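Local coordinates for protein proteasome chaperone 4 (Saccharomyces cerevisiae, PDB 2Z5B) that pairs with a second chaperone subunit to bind proteasome precursors and promote alpha-ring formation during assembly of the yeast 20S proteasome, at residues Pro22-Ile27 against Val45-Glu50; Ser58-Tyr63 against Trp119-Ser124. One frame throughout, in Å; residues are numbered along the deposited sequence.

Contact 1. Residues Pro22-Ile27 against Val45-Glu50; sequences PTLDVI and VGFKQE
Lys48 reaches across to Leu24 and Asp25 and places its ammonium between a backbone carbonyl and a carboxylate. Its chain starts out with CG anti to the backbone N and then bends at both chi3 (-38°) and chi4 (-43°), which curls the tip back over the neighbouring strand. Lys48 NZ makes a hydrogen bond of 2.9 Å to Leu24 O, well above that carbonyl's plane, and a salt bridge of 3.4 Å to Asp25 OD1, the two side chains meeting at about a right angle. On the way, Lys48 CE presses on Thr23 CG2 at 3.3 Å, a tight fit for two carbons. A methionine in place of Lys48 would probably leave the Asp25 carboxylate without its charged mate and the Leu24 carbonyl without this donor.

The other side of the ribbon is apolar. Leu24 CD2 lies at the edge of the Phe47 ring, 3.7 Å from Phe47 CD1, while Pro22 CG approaches Phe47 CE1 obliquely at 3.5 Å. Farther along, Val26 and Val45 run alongside each other toward the same face, their CG2 methyls 4.0 Å apart; helix 134-149 packs over this side. Between the two layers the backbone bond from Asp25 N to Gly46 O is nearly straight (174°). This is the antiparallel beta hairpin of strands 24-31 and 41-47, one face turned to a helix in an alpha/beta layered domain.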
ATOM      1  N   PRO A  22       2.779  -9.589 -22.927  1.00 40.09           N
ATOM      2  CA  PRO A  22       1.567  -9.184 -22.246  1.00 39.06           C
ATOM      3  C   PRO A  22       1.504  -7.671 -22.068  1.00 37.51           C
ATOM      4  O   PRO A  22       2.529  -7.009 -21.895  1.00 37.21           O
ATOM      5  CB  PRO A  22       1.684  -9.883 -20.898  1.00 39.27           C
ATOM      6  CG  PRO A  22       3.147  -9.958 -20.657  1.00 40.08           C
ATOM      7  CD  PRO A  22       3.725 -10.247 -22.005  1.00 40.50           C
ATOM      8  N   THR A  23       0.293  -7.149 -22.150  1.00 35.55           N
ATOM      9  CA  THR A  23       0.010  -5.774 -21.843  1.00 34.30           C
ATOM     10  C   THR A  23       0.020  -5.627 -20.324  1.00 32.55           C
ATOM     11  O   THR A  23      -0.468  -6.500 -19.617  1.00 31.58           O
ATOM     12  CB  THR A  23      -1.368  -5.414 -22.374  1.00 34.64           C
ATOM     13  OG1 THR A  23      -1.391  -5.649 -23.781  1.00 37.42           O
ATOM     14  CG2 THR A  23      -1.676  -3.959 -22.098  1.00 34.72           C
ATOM     15  N   LEU A  24       0.603  -4.544 -19.824  1.00 31.06           N
ATOM     16  CA  LEU A  24       0.708  -4.379 -18.366  1.00 30.33           C
ATOM     17  C   LEU A  24      -0.184  -3.248 -17.893  1.00 29.89           C
ATOM     18  O   LEU A  24      -0.389  -2.266 -18.606  1.00 30.65           O
ATOM     19  CB  LEU A  24       2.166  -4.116 -17.940  1.00 30.13           C
ATOM     20  CG  LEU A  24       3.226  -5.105 -18.436  1.00 30.59           C
ATOM     21  CD1 LEU A  24       4.607  -4.534 -18.287  1.00 30.59           C
ATOM     22  CD2 LEU A  24       3.104  -6.448 -17.738  1.00 31.73           C
ATOM     23  N   ASP A  25      -0.699  -3.414 -16.684  1.00 29.69           N
ATOM     24  CA  ASP A  25      -1.545  -2.451 -16.000  1.00 29.49           C
ATOM     25  C   ASP A  25      -0.769  -1.915 -14.793  1.00 28.91           C
ATOM     26  O   ASP A  25      -0.285  -2.696 -13.982  1.00 27.22           O
ATOM     27  CB  ASP A  25      -2.787  -3.191 -15.521  1.00 30.42           C
ATOM     28  CG  ASP A  25      -3.921  -2.264 -15.162  1.00 33.89           C
ATOM     29  OD1 ASP A  25      -3.892  -1.100 -15.588  1.00 36.73           O
ATOM     30  OD2 ASP A  25      -4.844  -2.718 -14.455  1.00 38.31           O
ATOM     31  N   VAL A  26      -0.674  -0.590 -14.693  1.00 28.26           N
ATOM     32  CA  VAL A  26       0.169   0.071 -13.709  1.00 27.77           C
ATOM     33  C   VAL A  26      -0.611   1.160 -12.944  1.00 27.18           C
ATOM     34  O   VAL A  26      -1.370   1.931 -13.542  1.00 25.76           O
ATOM     35  CB  VAL A  26       1.412   0.703 -14.403  1.00 28.03           C
ATOM     36  CG1 VAL A  26       2.182   1.611 -13.449  1.00 29.03           C
ATOM     37  CG2 VAL A  26       2.348  -0.387 -15.001  1.00 26.59           C
ATOM     38  N   ILE A  27      -0.444   1.168 -11.621  1.00 26.06           N
ATOM     39  CA  ILE A  27      -0.717   2.353 -10.797  1.00 25.78           C
ATOM     40  C   ILE A  27       0.597   2.695 -10.086  1.00 26.07           C
ATOM     41  O   ILE A  27       1.159   1.851  -9.395  1.00 26.79           O
ATOM     42  CB  ILE A  27      -1.811   2.059  -9.736  1.00 26.07           C
ATOM     43  CG1 ILE A  27      -3.161   1.782 -10.419  1.00 25.64           C
ATOM     44  CG2 ILE A  27      -1.918   3.207  -8.680  1.00 26.71           C
ATOM     45  CD1 ILE A  27      -4.093   0.992  -9.545  1.00 29.06           C
ATOM     46  N   VAL A  45       1.716  -3.289 -10.228  1.00 24.90           N
ATOM     47  CA  VAL A  45       1.888  -3.749 -11.615  1.00 26.63           C
ATOM     48  C   VAL A  45       1.331  -5.165 -11.802  1.00 26.94           C
ATOM     49  O   VAL A  45       1.410  -5.988 -10.908  1.00 27.32           O
ATOM     50  CB  VAL A  45       3.358  -3.593 -12.129  1.00 26.19           C
ATOM     51  CG1 VAL A  45       4.356  -4.389 -11.277  1.00 28.50           C
ATOM     52  CG2 VAL A  45       3.478  -3.982 -13.644  1.00 26.38           C
ATOM     53  N   GLY A  46       0.713  -5.405 -12.952  1.00 28.34           N
ATOM     54  CA  GLY A  46       0.152  -6.715 -13.270  1.00 28.92           C
ATOM     55  C   GLY A  46      -0.161  -6.793 -14.745  1.00 29.82           C
ATOM     56  O   GLY A  46       0.032  -5.824 -15.476  1.00 28.93           O
ATOM     57  N   PHE A  47      -0.653  -7.950 -15.177  1.00 31.09           N
ATOM     58  CA  PHE A  47      -1.144  -8.082 -16.534  1.00 32.74           C
ATOM     59  C   PHE A  47      -2.500  -7.404 -16.641  1.00 34.45           C
ATOM     60  O   PHE A  47      -3.179  -7.192 -15.638  1.00 34.80           O
ATOM     61  CB  PHE A  47      -1.210  -9.558 -16.947  1.00 33.00           C
ATOM     62  CG  PHE A  47       0.118 -10.270 -16.874  1.00 32.65           C
ATOM     63  CD1 PHE A  47       1.273  -9.664 -17.348  1.00 33.81           C
ATOM     64  CD2 PHE A  47       0.201 -11.557 -16.360  1.00 34.83           C
ATOM     65  CE1 PHE A  47       2.506 -10.321 -17.281  1.00 32.77           C
ATOM     66  CE2 PHE A  47       1.418 -12.220 -16.299  1.00 33.25           C
ATOM     67  CZ  PHE A  47       2.574 -11.591 -16.763  1.00 33.69           C
ATOM     68  N   LYS A  48      -2.872  -7.023 -17.853  1.00 36.11           N
ATOM     69  CA  LYS A  48      -4.169  -6.417 -18.083  1.00 38.13           C
ATOM     70  C   LYS A  48      -5.044  -7.351 -18.912  1.00 39.17           C
ATOM     71  O   LYS A  48      -4.572  -7.990 -19.849  1.00 38.70           O
ATOM     72  CB  LYS A  48      -4.005  -5.102 -18.829  1.00 38.09           C
ATOM     73  CG  LYS A  48      -5.287  -4.277 -18.896  1.00 40.92           C
ATOM     74  CD  LYS A  48      -5.248  -3.218 -19.974  1.00 45.79           C
ATOM     75  CE  LYS A  48      -3.896  -2.585 -20.085  1.00 48.63           C
ATOM     76  NZ  LYS A  48      -3.278  -2.261 -18.769  1.00 52.48           N
ATOM     77  N   GLN A  49      -6.320  -7.413 -18.560  1.00 40.63           N
ATOM     78  CA  GLN A  49      -7.323  -8.082 -19.375  1.00 42.59           C
ATOM     79  C   GLN A  49      -8.318  -7.037 -19.904  1.00 43.97           C
ATOM     80  O   GLN A  49      -8.665  -6.091 -19.197  1.00 43.82           O
ATOM     81  CB  GLN A  49      -8.043  -9.152 -18.538  1.00 42.88           C
ATOM     82  CG  GLN A  49      -9.282  -9.770 -19.172  1.00 43.74           C
ATOM     83  CD  GLN A  49      -9.116 -11.231 -19.513  1.00 46.30           C
ATOM     84  OE1 GLN A  49      -9.542 -12.107 -18.757  1.00 43.49           O
ATOM     85  NE2 GLN A  49      -8.488 -11.510 -20.657  1.00 48.74           N
ATOM     86  N   GLU A  50      -8.705  -7.212 -21.170  1.00 45.25           N
ATOM     87  CA  GLU A  50      -9.888  -6.607 -21.832  1.00 46.89           C
ATOM     88  C   GLU A  50      -9.610  -5.322 -22.599  1.00 47.23           C
ATOM     89  O   GLU A  50      -9.611  -5.335 -23.827  1.00 48.18           O
ATOM     90  CB  GLU A  50     -11.127  -6.504 -20.919  1.00 46.49           C
ATOM     91  CG  GLU A  50     -11.418  -5.124 -20.341  1.00 47.90           C
ATOM     92  CD  GLU A  50     -12.521  -5.168 -19.296  1.00 47.55           C
ATOM     93  OE1 GLU A  50     -12.213  -4.921 -18.108  1.00 47.33           O
ATOM     94  OE2 GLU A  50     -13.685  -5.487 -19.653  1.00 47.71           O
TER

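Contact 2. Residues Ser58-Tyr63 against Trp119-Ser124; sequences SLSCYY and WSSLPS
Ser60 meets Trp119 and Ser121 where a beta bulge interrupts the antiparallel pairing of strands 58-67 and 115-121, inside the mixed sheet of this chaperone subunit. Before the bulge the ladder is regular: Ser58 N and Ser121 O, 2.9 Å apart, form one half of a reciprocal pair. At Ser60 the backbone turns helix-like (psi -37°), and two residues, Ser60 and Cys61, come to face the single residue Trp119. Ser60 N still bonds to Trp119 O, and Trp119 N bonds in turn to Cys61 O at 3.0 Å.

The twist aims the Ser60 side chain at the opposing strand. Its CB sits at the edge of the indole, 4.2 Å from Trp119 CD1, and 3.5 Å from Trp119 O. One bond farther out, OG is anti to its own carbonyl carbon (chi1 -70°) and donates to Ser121 OG; the separation is very short, and its exact value is doubtful. Glu125 lies beyond: its carboxylate takes Ser121 OG on one oxygen and Trp119 NE1 on the other, which probably helps hold the indole in its rotation. Helix 94-111 packs on this side, while Leu59 and Ser120 face the partner subunit, where Asn36 of the YLR021W chain accepts a bond from Leu59 N. Within the bulge, Cys61 N is buried with no hydrogen-bond partner.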
ATOM      1  N   SER A  58      -5.477 -10.358  -7.488  1.00 33.29           N
ATOM      2  CA  SER A  58      -4.944 -10.620  -6.159  1.00 32.58           C
ATOM      3  C   SER A  58      -3.681  -9.820  -5.931  1.00 31.15           C
ATOM      4  O   SER A  58      -2.892  -9.638  -6.851  1.00 31.08           O
ATOM      5  CB  SER A  58      -4.599 -12.104  -5.994  1.00 32.91           C
ATOM      6  OG  SER A  58      -5.750 -12.912  -6.103  1.00 35.99           O
ATOM      7  N   LEU A  59      -3.484  -9.353  -4.698  1.00 30.34           N
ATOM      8  CA  LEU A  59      -2.201  -8.772  -4.311  1.00 29.60           C
ATOM      9  C   LEU A  59      -1.295  -9.958  -3.974  1.00 29.35           C
ATOM     10  O   LEU A  59      -1.440 -10.559  -2.916  1.00 29.36           O
ATOM     11  CB  LEU A  59      -2.358  -7.831  -3.112  1.00 29.45           C
ATOM     12  CG  LEU A  59      -1.167  -6.910  -2.786  1.00 30.46           C
ATOM     13  CD1 LEU A  59      -1.495  -5.869  -1.722  1.00 29.57           C
ATOM     14  CD2 LEU A  59       0.048  -7.686  -2.366  1.00 32.20           C
ATOM     15  N   SER A  60      -0.401 -10.319  -4.888  1.00 28.14           N
ATOM     16  CA  SER A  60       0.343 -11.575  -4.742  1.00 28.36           C
ATOM     17  C   SER A  60       1.577 -11.399  -3.885  1.00 27.79           C
ATOM     18  O   SER A  60       1.931 -12.283  -3.097  1.00 28.22           O
ATOM     19  CB  SER A  60       0.719 -12.153  -6.112  1.00 27.96           C
ATOM     20  OG  SER A  60      -0.432 -12.627  -6.775  1.00 30.17           O
ATOM     21  N   CYS A  61       2.220 -10.252  -4.032  1.00 27.21           N
ATOM     22  CA  CYS A  61       3.436  -9.955  -3.275  1.00 27.06           C
ATOM     23  C   CYS A  61       3.589  -8.443  -3.133  1.00 26.17           C
ATOM     24  O   CYS A  61       3.248  -7.722  -4.056  1.00 26.30           O
ATOM     25  CB  CYS A  61       4.645 -10.548  -4.012  1.00 26.46           C
ATOM     26  SG  CYS A  61       6.217 -10.374  -3.136  1.00 28.64           S
ATOM     27  N   TYR A  62       4.073  -7.988  -1.968  1.00 26.02           N
ATOM     28  CA  TYR A  62       4.325  -6.564  -1.665  1.00 25.58           C
ATOM     29  C   TYR A  62       5.764  -6.521  -1.213  1.00 26.25           C
ATOM     30  O   TYR A  62       6.101  -7.131  -0.185  1.00 26.14           O
ATOM     31  CB  TYR A  62       3.438  -6.087  -0.507  1.00 25.40           C
ATOM     32  CG  TYR A  62       3.342  -4.581  -0.305  1.00 25.49           C
ATOM     33  CD1 TYR A  62       3.460  -3.682  -1.387  1.00 24.03           C
ATOM     34  CD2 TYR A  62       3.081  -4.051   0.956  1.00 23.62           C
ATOM     35  CE1 TYR A  62       3.340  -2.311  -1.186  1.00 24.45           C
ATOM     36  CE2 TYR A  62       2.960  -2.680   1.155  1.00 25.80           C
ATOM     37  CZ  TYR A  62       3.070  -1.817   0.079  1.00 24.27           C
ATOM     38  OH  TYR A  62       2.963  -0.446   0.271  1.00 26.85           O
ATOM     39  N   TYR A  63       6.612  -5.854  -1.987  1.00 26.18           N
ATOM     40  CA  TYR A  63       8.055  -5.868  -1.747  1.00 27.64           C
ATOM     41  C   TYR A  63       8.570  -4.465  -1.499  1.00 27.52           C
ATOM     42  O   TYR A  63       8.159  -3.548  -2.186  1.00 27.88           O
ATOM     43  CB  TYR A  63       8.792  -6.448  -2.956  1.00 28.21           C
ATOM     44  CG  TYR A  63      10.005  -7.259  -2.548  1.00 29.89           C
ATOM     45  CD1 TYR A  63      11.235  -6.648  -2.298  1.00 31.54           C
ATOM     46  CD2 TYR A  63       9.914  -8.632  -2.402  1.00 28.82           C
ATOM     47  CE1 TYR A  63      12.348  -7.417  -1.890  1.00 31.58           C
ATOM     48  CE2 TYR A  63      11.010  -9.397  -2.028  1.00 31.57           C
ATOM     49  CZ  TYR A  63      12.216  -8.783  -1.766  1.00 32.02           C
ATOM     50  OH  TYR A  63      13.289  -9.566  -1.386  1.00 34.11           O
ATOM     51  N   TRP A 119       2.906  -6.858  -6.876  1.00 24.05           N
ATOM     52  CA  TRP A 119       2.561  -7.630  -8.056  1.00 23.74           C
ATOM     53  C   TRP A 119       1.093  -8.059  -7.942  1.00 23.64           C
ATOM     54  O   TRP A 119       0.698  -8.728  -6.991  1.00 23.38           O
ATOM     55  CB  TRP A 119       3.503  -8.826  -8.355  1.00 24.54           C
ATOM     56  CG  TRP A 119       3.025  -9.495  -9.646  1.00 23.84           C
ATOM     57  CD1 TRP A 119       2.147 -10.524  -9.738  1.00 24.05           C
ATOM     58  CD2 TRP A 119       3.316  -9.088 -10.999  1.00 25.20           C
ATOM     59  NE1 TRP A 119       1.890 -10.808 -11.063  1.00 25.19           N
ATOM     60  CE2 TRP A 119       2.594  -9.938 -11.855  1.00 25.50           C
ATOM     61  CE3 TRP A 119       4.125  -8.084 -11.564  1.00 25.71           C
ATOM     62  CZ2 TRP A 119       2.671  -9.841 -13.257  1.00 26.21           C
ATOM     63  CZ3 TRP A 119       4.198  -7.982 -12.951  1.00 24.97           C
ATOM     64  CH2 TRP A 119       3.479  -8.850 -13.783  1.00 25.21           C
ATOM     65  N   SER A 120       0.301  -7.588  -8.895  1.00 24.33           N
ATOM     66  CA  SER A 120      -1.132  -7.830  -8.972  1.00 25.22           C
ATOM     67  C   SER A 120      -1.370  -8.958  -9.969  1.00 25.94           C
ATOM     68  O   SER A 120      -1.002  -8.837 -11.131  1.00 26.46           O
ATOM     69  CB  SER A 120      -1.842  -6.545  -9.453  1.00 25.59           C
ATOM     70  OG  SER A 120      -3.193  -6.816  -9.819  1.00 27.55           O
ATOM     71  N   SER A 121      -2.013 -10.032  -9.511  1.00 26.67           N
ATOM     72  CA  SER A 121      -2.240 -11.222 -10.328  1.00 26.71           C
ATOM     73  C   SER A 121      -3.672 -11.310 -10.823  1.00 26.74           C
ATOM     74  O   SER A 121      -4.594 -11.402 -10.025  1.00 25.84           O
ATOM     75  CB  SER A 121      -1.924 -12.482  -9.522  1.00 27.12           C
ATOM     76  OG  SER A 121      -0.533 -12.555  -9.247  1.00 26.19           O
ATOM     77  N   LEU A 122      -3.848 -11.281 -12.141  1.00 27.26           N
ATOM     78  CA  LEU A 122      -5.144 -11.589 -12.732  1.00 29.12           C
ATOM     79  C   LEU A 122      -5.669 -12.937 -12.219  1.00 29.00           C
ATOM     80  O   LEU A 122      -4.890 -13.857 -11.962  1.00 28.34           O
ATOM     81  CB  LEU A 122      -5.056 -11.618 -14.268  1.00 29.23           C
ATOM     82  CG  LEU A 122      -4.881 -10.289 -15.013  1.00 30.84           C
ATOM     83  CD1 LEU A 122      -4.816 -10.500 -16.535  1.00 29.90           C
ATOM     84  CD2 LEU A 122      -5.988  -9.271 -14.663  1.00 31.72           C
ATOM     85  N   PRO A 123      -6.996 -13.065 -12.076  1.00 30.33           N
ATOM     86  CA  PRO A 123      -7.522 -14.377 -11.720  1.00 31.16           C
ATOM     87  C   PRO A 123      -6.953 -15.463 -12.640  1.00 31.86           C
ATOM     88  O   PRO A 123      -6.698 -16.570 -12.169  1.00 32.62           O
ATOM     89  CB  PRO A 123      -9.024 -14.206 -11.945  1.00 31.80           C
ATOM     90  CG  PRO A 123      -9.252 -12.762 -11.612  1.00 31.42           C
ATOM     91  CD  PRO A 123      -8.070 -12.059 -12.197  1.00 29.74           C
ATOM     92  N   SER A 124      -6.690 -15.111 -13.904  1.00 32.25           N
ATOM     93  CA  SER A 124      -6.285 -16.060 -14.959  1.00 33.55           C
ATOM     94  C   SER A 124      -4.777 -16.269 -15.107  1.00 33.83           C
ATOM     95  O   SER A 124      -4.326 -17.101 -15.908  1.00 34.13           O
ATOM     96  CB  SER A 124      -6.824 -15.578 -16.303  1.00 33.38           C
ATOM     97  OG  SER A 124      -6.200 -14.352 -16.637  1.00 35.55           O
TER

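How the contacts relate
Contacts 1 and 2 are two seams of one sheet, their centres 11 Å apart, separated by a third, the pairing of strands 41-47 and 115-121. These middle strands run parallel: Val45 O lies 2.8 Å from Ser120 N, probably hydrogen-bonded. On the helix-covered side the aromatic residues of the two contacts meet edge-to-face, with Phe47 CE1 3.9 Å from Trp119 CH2, so the apolar layer is continuous across the intervening seam. At the strand ends, Leu122 CG packs on Phe47 O at 3.6 Å. The other face is shared as well: the YLR021W chain of the heterodimer packs its Met1 on Asp25 in contact 1 and its Phe34 on Ser120 in contact 2.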